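Local structure of prolyl endopeptidase (Myxococcus xanthus, 2BKL) at residues A[299-302]-A[303-306]; A[505-508]-A[509-512]; A[625-628]-A[629-633]. The protein probably cleaves oligopeptides on the carboxyl side of proline and, far less readily, of alanine, as a serine endopeptidase of the prolyl oligopeptidase family. One frame throughout, in Å; residues are numbered along the deposited sequence.

Interaction 1 (A[299-302]-A[303-306]); sequences EVDP and AKPA
Asp301 and Lys304 close a type I beta turn at the end of strand 296-300, on the way to the edge strand 311-314 of a four-stranded antiparallel blade in the beta-propeller domain. Lys304 N donates to Asp301 O over 2.9 Å, meeting the carbonyl from well above its plane, with a bent N-H...O angle of 143°. Asp301 serves the turn a second time through its side chain: OD1 accepts from Ala303 N at 3.0 Å, which makes an Asx turn within the beta turn. With CG anti to the backbone N and beside the carbonyl carbon (chi1 -176°), the carboxylate is turned toward the amide of Ala303, which reaches OD1 from above the carboxylate plane. A water spans the mouth of the turn, accepting from Asp301 N at 2.9 Å and donating to Lys304 O at 2.8 Å, so the two ends are joined by one direct and one water-mediated link. OD2 of Asp301 has a weak, long ion pair with Arg283, which also forms a salt bridge with Glu299, while Pro305 O accepts from Trp310 NE1. Pro302 and Pro305 bring no amide hydrogen that would need an acceptor. The remaining contact is apolar, with Val300 CG1 lying 3.9 Å from Pro305 CA and 4.2 Å from Pro305 CB.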
ATOM      1  N   GLU A 299      27.585  -3.611  -9.308  1.00  6.86           N
ATOM      2  CA  GLU A 299      28.078  -2.361  -9.866  1.00  8.68           C
ATOM      3  C   GLU A 299      28.242  -2.583 -11.355  1.00  8.20           C
ATOM      4  O   GLU A 299      28.837  -3.586 -11.763  1.00  9.63           O
ATOM      5  CB  GLU A 299      29.413  -1.949  -9.242  1.00 12.48           C
ATOM      6  CG  GLU A 299      29.966  -0.636  -9.774  1.00 13.99           C
ATOM      7  CD  GLU A 299      31.220  -0.170  -9.060  1.00 18.16           C
ATOM      8  OE1 GLU A 299      31.508  -0.600  -7.920  1.00 22.59           O
ATOM      9  OE2 GLU A 299      31.933   0.645  -9.652  1.00 23.89           O
ATOM     10  N   VAL A 300      27.694  -1.671 -12.149  1.00  7.95           N
ATOM     11  CA  VAL A 300      27.742  -1.762 -13.609  1.00  8.45           C
ATOM     12  C   VAL A 300      28.384  -0.514 -14.168  1.00  9.52           C
ATOM     13  O   VAL A 300      28.060   0.594 -13.749  1.00  9.14           O
ATOM     14  CB  VAL A 300      26.323  -1.917 -14.178  1.00 10.28           C
ATOM     15  CG1 VAL A 300      26.351  -1.971 -15.732  1.00 10.76           C
ATOM     16  CG2 VAL A 300      25.650  -3.145 -13.589  1.00 10.56           C
ATOM     17  N   ASP A 301      29.313  -0.705 -15.107  1.00 10.07           N
ATOM     18  CA  ASP A 301      29.973   0.373 -15.818  1.00 10.86           C
ATOM     19  C   ASP A 301      29.131   0.701 -17.063  1.00  8.93           C
ATOM     20  O   ASP A 301      28.922  -0.158 -17.884  1.00  8.99           O
ATOM     21  CB  ASP A 301      31.345  -0.144 -16.224  1.00 12.05           C
ATOM     22  CG  ASP A 301      32.190   0.901 -16.882  1.00 14.32           C
ATOM     23  OD1 ASP A 301      31.669   1.959 -17.303  1.00 15.44           O
ATOM     24  OD2 ASP A 301      33.421   0.728 -16.980  1.00 19.96           O
ATOM     25  N   PRO A 302      28.583   1.904 -17.169  1.00  9.30           N
ATOM     26  CA  PRO A 302      27.748   2.254 -18.332  1.00  9.11           C
ATOM     27  C   PRO A 302      28.497   2.051 -19.666  1.00 10.09           C
ATOM     28  O   PRO A 302      27.843   1.838 -20.669  1.00 11.61           O
ATOM     29  CB  PRO A 302      27.447   3.732 -18.116  1.00 10.61           C
ATOM     30  CG  PRO A 302      27.712   3.983 -16.643  1.00 13.13           C
ATOM     31  CD  PRO A 302      28.710   3.016 -16.206  1.00 10.67           C
ATOM     32  N   ALA A 303      29.816   2.162 -19.649  1.00 11.79           N
ATOM     33  CA  ALA A 303      30.637   1.978 -20.844  1.00 12.04           C
ATOM     34  C   ALA A 303      30.801   0.524 -21.236  1.00 12.64           C
ATOM     35  O   ALA A 303      31.164   0.251 -22.387  1.00 13.36           O
ATOM     36  CB  ALA A 303      32.002   2.583 -20.624  1.00 12.37           C
ATOM     37  N   LYS A 304      30.580  -0.387 -20.282  1.00 11.58           N
ATOM     38  CA  LYS A 304      30.643  -1.833 -20.475  1.00 12.41           C
ATOM     39  C   LYS A 304      29.467  -2.511 -19.762  1.00 12.18           C
ATOM     40  O   LYS A 304      29.631  -3.269 -18.791  1.00 12.85           O
ATOM     41  CB  LYS A 304      31.973  -2.391 -19.939  1.00 16.26           C
ATOM     42  CG  LYS A 304      33.205  -1.810 -20.581  1.00 21.79           C
ATOM     43  CD  LYS A 304      34.481  -2.499 -20.036  1.00 21.90           C
ATOM     44  CE  LYS A 304      35.083  -3.486 -21.051  1.00 25.86           C
ATOM     45  NZ  LYS A 304      36.024  -2.846 -22.007  1.00 21.58           N
ATOM     46  N   PRO A 305      28.268  -2.239 -20.238  1.00 10.24           N
ATOM     47  CA  PRO A 305      27.070  -2.620 -19.482  1.00 11.66           C
ATOM     48  C   PRO A 305      26.530  -4.040 -19.709  1.00 12.25           C
ATOM     49  O   PRO A 305      25.495  -4.400 -19.127  1.00 12.76           O
ATOM     50  CB  PRO A 305      26.066  -1.583 -19.954  1.00 12.20           C
ATOM     51  CG  PRO A 305      26.410  -1.413 -21.425  1.00 13.43           C
ATOM     52  CD  PRO A 305      27.923  -1.515 -21.472  1.00 11.81           C
ATOM     53  N   ALA A 306      27.185  -4.861 -20.518  1.00 12.21           N
ATOM     54  CA  ALA A 306      26.689  -6.212 -20.750  1.00 13.51           C
ATOM     55  C   ALA A 306      26.728  -6.992 -19.446  1.00 12.22           C
ATOM     56  O   ALA A 306      27.594  -6.769 -18.618  1.00 10.81           O
ATOM     57  CB  ALA A 306      27.524  -6.914 -21.794  1.00 15.43           C
TER
HETATM   58  O   HOH W   1      29.656  -3.435 -15.973  1.00 20.18           O

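Interaction 2 (A[505-508]-A[509-512]); sequences VFDD and FHAA
His510 folds back along helix 503-518 to meet the carbonyl of Phe506, one turn earlier. Its own amide makes the straightest backbone bond of this stretch, His510 N to Phe506 O at 2.9 Å with an N-H...O angle of 172°. The side chain then follows the same oxygen outward. CB sits 3.8 Å from Phe506 O. CG lies opposite the carbonyl carbon, beside the backbone N (chi1 -63°), which swings the imidazole toward the preceding turn and leaves CG 3.5 Å from Phe506 O. CD2 comes nearer still, 3.2 Å from Phe506 O, so this carbonyl receives the amide and has a ring carbon against it as well. CD2 also lies 4.1 Å from Asp507 OD1; this is a loose contact, the carboxylate and ring planes being inclined by 37°, and the main partner of Asp507 OD1 is Gln503 NE2. The two ring nitrogens are both taken: ND1, next to CG, by Tyr550, and NE2, further out, by Gln545, which together fix the rotation of the buried imidazole. Further round the helix, Ala512 N bonds to Asp508 O at 3.1 Å. With the Phe506 and Phe509 rings turned to Leu538 on helix 534-545, which starts just after the probable nucleophile Ser533, and with strands 415-423 and 448-451 of the central sheet also packed against it, this regular alpha-helix belongs to the layered alpha/beta-hydrolase fold.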
ATOM      1  N   VAL A 505      -1.620 -18.767   0.568  1.00  4.10           N
ATOM      2  CA  VAL A 505      -1.801 -17.586   1.382  1.00  4.68           C
ATOM      3  C   VAL A 505      -2.976 -17.821   2.318  1.00  4.32           C
ATOM      4  O   VAL A 505      -2.912 -17.528   3.518  1.00  4.62           O
ATOM      5  CB  VAL A 505      -2.123 -16.367   0.510  1.00  5.03           C
ATOM      6  CG1 VAL A 505      -2.329 -15.144   1.335  1.00  5.92           C
ATOM      7  CG2 VAL A 505      -1.012 -16.146  -0.489  1.00  4.98           C
ATOM      8  N   PHE A 506      -4.068 -18.326   1.765  1.00  4.86           N
ATOM      9  CA  PHE A 506      -5.255 -18.599   2.527  1.00  4.69           C
ATOM     10  C   PHE A 506      -5.013 -19.689   3.548  1.00  5.02           C
ATOM     11  O   PHE A 506      -5.415 -19.552   4.712  1.00  5.24           O
ATOM     12  CB  PHE A 506      -6.444 -18.925   1.607  1.00  5.38           C
ATOM     13  CG  PHE A 506      -6.625 -17.949   0.443  1.00  4.83           C
ATOM     14  CD1 PHE A 506      -6.359 -16.610   0.590  1.00  5.34           C
ATOM     15  CD2 PHE A 506      -7.051 -18.407  -0.797  1.00  5.87           C
ATOM     16  CE1 PHE A 506      -6.542 -15.736  -0.458  1.00  5.71           C
ATOM     17  CE2 PHE A 506      -7.223 -17.513  -1.870  1.00  6.82           C
ATOM     18  CZ  PHE A 506      -6.981 -16.198  -1.686  1.00  6.57           C
ATOM     19  N   ASP A 507      -4.280 -20.723   3.146  1.00  4.77           N
ATOM     20  CA  ASP A 507      -3.904 -21.777   4.099  1.00  5.17           C
ATOM     21  C   ASP A 507      -3.044 -21.246   5.253  1.00  5.39           C
ATOM     22  O   ASP A 507      -3.258 -21.601   6.408  1.00  6.14           O
ATOM     23  CB  ASP A 507      -3.216 -22.918   3.403  1.00  5.44           C
ATOM     24  CG  ASP A 507      -4.109 -23.683   2.473  1.00  7.44           C
ATOM     25  OD1 ASP A 507      -5.358 -23.630   2.596  1.00  9.29           O
ATOM     26  OD2 ASP A 507      -3.590 -24.372   1.598  1.00  9.29           O
ATOM     27  N   ASP A 508      -2.102 -20.359   4.960  1.00  5.16           N
ATOM     28  CA  ASP A 508      -1.323 -19.710   6.006  1.00  3.79           C
ATOM     29  C   ASP A 508      -2.215 -18.934   6.955  1.00  5.35           C
ATOM     30  O   ASP A 508      -1.976 -18.923   8.145  1.00  5.93           O
ATOM     31  CB  ASP A 508      -0.275 -18.764   5.419  1.00  5.09           C
ATOM     32  CG  ASP A 508       0.832 -19.459   4.671  1.00  4.97           C
ATOM     33  OD1 ASP A 508       0.960 -20.713   4.694  1.00  5.53           O
ATOM     34  OD2 ASP A 508       1.611 -18.762   3.974  1.00  6.63           O
ATOM     35  N   PHE A 509      -3.264 -18.284   6.451  1.00  4.91           N
ATOM     36  CA  PHE A 509      -4.140 -17.483   7.311  1.00  4.28           C
ATOM     37  C   PHE A 509      -5.046 -18.358   8.155  1.00  4.96           C
ATOM     38  O   PHE A 509      -5.218 -18.078   9.345  1.00  4.22           O
ATOM     39  CB  PHE A 509      -4.968 -16.540   6.438  1.00  4.61           C
ATOM     40  CG  PHE A 509      -5.518 -15.321   7.150  1.00  5.53           C
ATOM     41  CD1 PHE A 509      -4.705 -14.421   7.801  1.00  6.22           C
ATOM     42  CD2 PHE A 509      -6.867 -15.068   7.143  1.00  6.91           C
ATOM     43  CE1 PHE A 509      -5.216 -13.274   8.389  1.00  7.08           C
ATOM     44  CE2 PHE A 509      -7.383 -13.918   7.738  1.00  8.59           C
ATOM     45  CZ  PHE A 509      -6.542 -13.028   8.364  1.00  7.17           C
ATOM     46  N   HIS A 510      -5.641 -19.398   7.553  1.00  4.45           N
ATOM     47  CA  HIS A 510      -6.423 -20.326   8.366  1.00  4.87           C
ATOM     48  C   HIS A 510      -5.554 -20.887   9.531  1.00  5.27           C
ATOM     49  O   HIS A 510      -6.032 -21.018  10.646  1.00  5.34           O
ATOM     50  CB  HIS A 510      -6.930 -21.504   7.588  1.00  4.06           C
ATOM     51  CG  HIS A 510      -7.886 -21.191   6.476  1.00  5.57           C
ATOM     52  ND1 HIS A 510      -9.040 -20.462   6.662  1.00  7.52           N
ATOM     53  CD2 HIS A 510      -7.891 -21.600   5.180  1.00  5.44           C
ATOM     54  CE1 HIS A 510      -9.702 -20.416   5.516  1.00  6.76           C
ATOM     55  NE2 HIS A 510      -9.020 -21.081   4.597  1.00  6.37           N
ATOM     56  N   ALA A 511      -4.296 -21.214   9.255  1.00  4.07           N
ATOM     57  CA  ALA A 511      -3.404 -21.764  10.270  1.00  4.58           C
ATOM     58  C   ALA A 511      -3.095 -20.744  11.354  1.00  5.17           C
ATOM     59  O   ALA A 511      -2.909 -21.127  12.510  1.00  5.01           O
ATOM     60  CB  ALA A 511      -2.143 -22.303   9.619  1.00  5.17           C
ATOM     61  N   ALA A 512      -3.027 -19.454  11.023  1.00  4.38           N
ATOM     62  CA  ALA A 512      -2.838 -18.414  12.048  1.00  5.09           C
ATOM     63  C   ALA A 512      -4.043 -18.393  12.984  1.00  5.60           C
ATOM     64  O   ALA A 512      -3.875 -18.302  14.205  1.00  4.65           O
ATOM     65  CB  ALA A 512      -2.664 -17.058  11.413  1.00  5.14           C
TER

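Interaction 3 (A[625-628]-A[629-633]); sequences RKFV and AAVQN
Phe627 and Val631, one turn apart on helix 622-632, meet in a CH-pi contact. Val631 CG2 lies over one face of the ring, 4.0 Å from its centroid and 22° off the normal, displaced toward the rim so that CE2 of Phe627 is its nearest ring atom at 3.7 Å. CG1 of Val631 stands opposite the backbone N (chi1 173°); the other methyl, CG2, is thereby left leaning back over the preceding turn, where it also touches Phe627 O at 3.4 Å.

A second side-chain pair runs along another flank. CG2 of Val628 is 3.9 Å from Gln632 NE2, a van der Waals contact made as the extended glutamine passes by; its amide is occupied further out, NE2 with Ala641 O and OE1 with Gln42. The torsion of Val628 (chi1 84°) places its CG1 between the backbone N and the carbonyl carbon, 3.1 Å from Ala629 N, a tight fit.

Backbone hydrogen bonding is that of a regular alpha-helix, from Ala629 N to Arg625 O through to Gln632 N to Val628 O at 2.9 Å. At the C-terminal end the pattern gains a side-chain bond. Ala629 O accepts Asn633 N at 3.1 Å and, in addition, Asn633 ND2 at 2.9 Å, so two donors from the first non-helical residue grip one carbonyl.

Charged contacts are made by Lys626, whose NZ forms salt bridges to Glu28, Asp22 and Asp561. On the sheet side, Phe627 and Val631 rest on Leu608 while Val628 reaches Leu643, as befits the helix of a beta-alpha-beta crossover joining the parallel strands 607-613 and 641-646 of the alpha/beta-hydrolase sheet.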
ATOM      1  N   ARG A 625     -20.408  -5.048  -3.376  1.00  6.14           N
ATOM      2  CA  ARG A 625     -21.861  -5.108  -3.536  1.00  4.76           C
ATOM      3  C   ARG A 625     -22.337  -6.523  -3.816  1.00  5.29           C
ATOM      4  O   ARG A 625     -23.277  -7.016  -3.182  1.00  6.19           O
ATOM      5  CB  ARG A 625     -22.333  -4.206  -4.676  1.00  5.62           C
ATOM      6  CG  ARG A 625     -22.038  -2.727  -4.532  1.00  6.14           C
ATOM      7  CD  ARG A 625     -22.868  -1.807  -5.463  1.00  5.95           C
ATOM      8  NE  ARG A 625     -22.452  -1.868  -6.861  1.00  6.32           N
ATOM      9  CZ  ARG A 625     -21.539  -1.105  -7.452  1.00  6.17           C
ATOM     10  NH1 ARG A 625     -20.863  -0.205  -6.773  1.00  8.16           N
ATOM     11  NH2 ARG A 625     -21.289  -1.246  -8.757  1.00  6.96           N
ATOM     12  N   LYS A 626     -21.732  -7.177  -4.786  1.00  5.36           N
ATOM     13  CA  LYS A 626     -22.152  -8.535  -5.136  1.00  5.26           C
ATOM     14  C   LYS A 626     -21.947  -9.513  -3.964  1.00  5.28           C
ATOM     15  O   LYS A 626     -22.795 -10.390  -3.721  1.00  5.34           O
ATOM     16  CB  LYS A 626     -21.442  -9.034  -6.377  1.00  5.76           C
ATOM     17  CG  LYS A 626     -21.771  -8.254  -7.657  1.00  6.23           C
ATOM     18  CD  LYS A 626     -21.630  -9.083  -8.918  1.00  6.43           C
ATOM     19  CE  LYS A 626     -20.255  -9.644  -9.121  1.00  6.61           C
ATOM     20  NZ  LYS A 626     -20.119 -10.318 -10.465  1.00  6.97           N
ATOM     21  N   PHE A 627     -20.818  -9.391  -3.261  1.00  4.68           N
ATOM     22  CA  PHE A 627     -20.533 -10.311  -2.177  1.00  5.20           C
ATOM     23  C   PHE A 627     -21.493 -10.098  -1.027  1.00  5.28           C
ATOM     24  O   PHE A 627     -21.989 -11.075  -0.480  1.00  6.21           O
ATOM     25  CB  PHE A 627     -19.075 -10.178  -1.732  1.00  5.28           C
ATOM     26  CG  PHE A 627     -18.622 -11.240  -0.769  1.00  4.87           C
ATOM     27  CD1 PHE A 627     -18.338 -12.515  -1.223  1.00  5.08           C
ATOM     28  CD2 PHE A 627     -18.483 -10.967   0.599  1.00  5.29           C
ATOM     29  CE1 PHE A 627     -17.851 -13.480  -0.364  1.00  5.85           C
ATOM     30  CE2 PHE A 627     -18.033 -11.944   1.473  1.00  6.85           C
ATOM     31  CZ  PHE A 627     -17.740 -13.194   1.001  1.00  5.50           C
ATOM     32  N   VAL A 628     -21.760  -8.848  -0.642  1.00  5.04           N
ATOM     33  CA  VAL A 628     -22.694  -8.597   0.475  1.00  5.76           C
ATOM     34  C   VAL A 628     -24.080  -9.124   0.139  1.00  4.38           C
ATOM     35  O   VAL A 628     -24.757  -9.715   0.988  1.00  5.67           O
ATOM     36  CB  VAL A 628     -22.725  -7.134   0.952  1.00  7.85           C
ATOM     37  CG1 VAL A 628     -23.635  -6.275   0.155  1.00 12.37           C
ATOM     38  CG2 VAL A 628     -23.150  -7.084   2.437  1.00 11.57           C
ATOM     39  N   ALA A 629     -24.512  -8.955  -1.110  1.00  5.29           N
ATOM     40  CA  ALA A 629     -25.784  -9.504  -1.535  1.00  5.25           C
ATOM     41  C   ALA A 629     -25.834 -11.016  -1.399  1.00  5.67           C
ATOM     42  O   ALA A 629     -26.796 -11.569  -0.878  1.00  6.14           O
ATOM     43  CB  ALA A 629     -26.067  -9.120  -2.962  1.00  5.50           C
ATOM     44  N   ALA A 630     -24.753 -11.681  -1.782  1.00  5.24           N
ATOM     45  CA  ALA A 630     -24.674 -13.140  -1.691  1.00  5.71           C
ATOM     46  C   ALA A 630     -24.727 -13.619  -0.225  1.00  5.05           C
ATOM     47  O   ALA A 630     -25.392 -14.588   0.100  1.00  6.26           O
ATOM     48  CB  ALA A 630     -23.419 -13.630  -2.385  1.00  5.89           C
ATOM     49  N   VAL A 631     -24.038 -12.915   0.659  1.00  5.40           N
ATOM     50  CA  VAL A 631     -24.007 -13.296   2.066  1.00  5.04           C
ATOM     51  C   VAL A 631     -25.360 -13.013   2.759  1.00  4.36           C
ATOM     52  O   VAL A 631     -25.873 -13.851   3.516  1.00  6.00           O
ATOM     53  CB  VAL A 631     -22.826 -12.619   2.784  1.00  6.61           C
ATOM     54  CG1 VAL A 631     -22.882 -12.857   4.268  1.00  6.88           C
ATOM     55  CG2 VAL A 631     -21.513 -13.126   2.212  1.00  8.55           C
ATOM     56  N   GLN A 632     -25.935 -11.834   2.505  1.00  5.03           N
ATOM     57  CA  GLN A 632     -27.224 -11.472   3.107  1.00  6.04           C
ATOM     58  C   GLN A 632     -28.294 -12.482   2.741  1.00  5.96           C
ATOM     59  O   GLN A 632     -29.122 -12.828   3.563  1.00  7.68           O
ATOM     60  CB  GLN A 632     -27.701 -10.079   2.664  1.00  5.25           C
ATOM     61  CG  GLN A 632     -26.872  -8.952   3.262  1.00  7.00           C
ATOM     62  CD  GLN A 632     -27.290  -7.581   2.808  1.00  6.62           C
ATOM     63  OE1 GLN A 632     -27.999  -7.430   1.820  1.00  6.79           O
ATOM     64  NE2 GLN A 632     -26.815  -6.554   3.517  1.00  6.96           N
ATOM     65  N   ASN A 633     -28.252 -12.964   1.506  1.00  5.03           N
ATOM     66  CA  ASN A 633     -29.295 -13.807   0.970  1.00  5.20           C
ATOM     67  C   ASN A 633     -28.963 -15.276   0.984  1.00  6.44           C
ATOM     68  O   ASN A 633     -29.708 -16.081   0.407  1.00  8.41           O
ATOM     69  CB  ASN A 633     -29.655 -13.303  -0.421  1.00  5.30           C
ATOM     70  CG  ASN A 633     -30.366 -11.956  -0.339  1.00  6.55           C
ATOM     71  OD1 ASN A 633     -31.532 -11.897   0.045  1.00  8.56           O
ATOM     72  ND2 ASN A 633     -29.632 -10.877  -0.585  1.00  5.63           N
TER

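Interactions 2 and 3 belong to the same hydrolase domain, their nearest atoms about 11 Å apart, whereas interaction 1 sits in the propeller, its centre about 44 Å and about 56 Å from theirs. Both helical contacts are largely buried and rest on regular backbone bonds, but on different helices: 505-512 packs near the probable nucleophile elbow with its polar side chains held by surrounding residues, while 625-633 sets an aliphatic-aromatic face against the sheet and ends with one carbonyl accepting from both the backbone and the side chain of Asn633. Interaction 1 is only partly buried. It relies on one turn-closing backbone bond, a carboxylate and a bridging water at the exposed end of a blade.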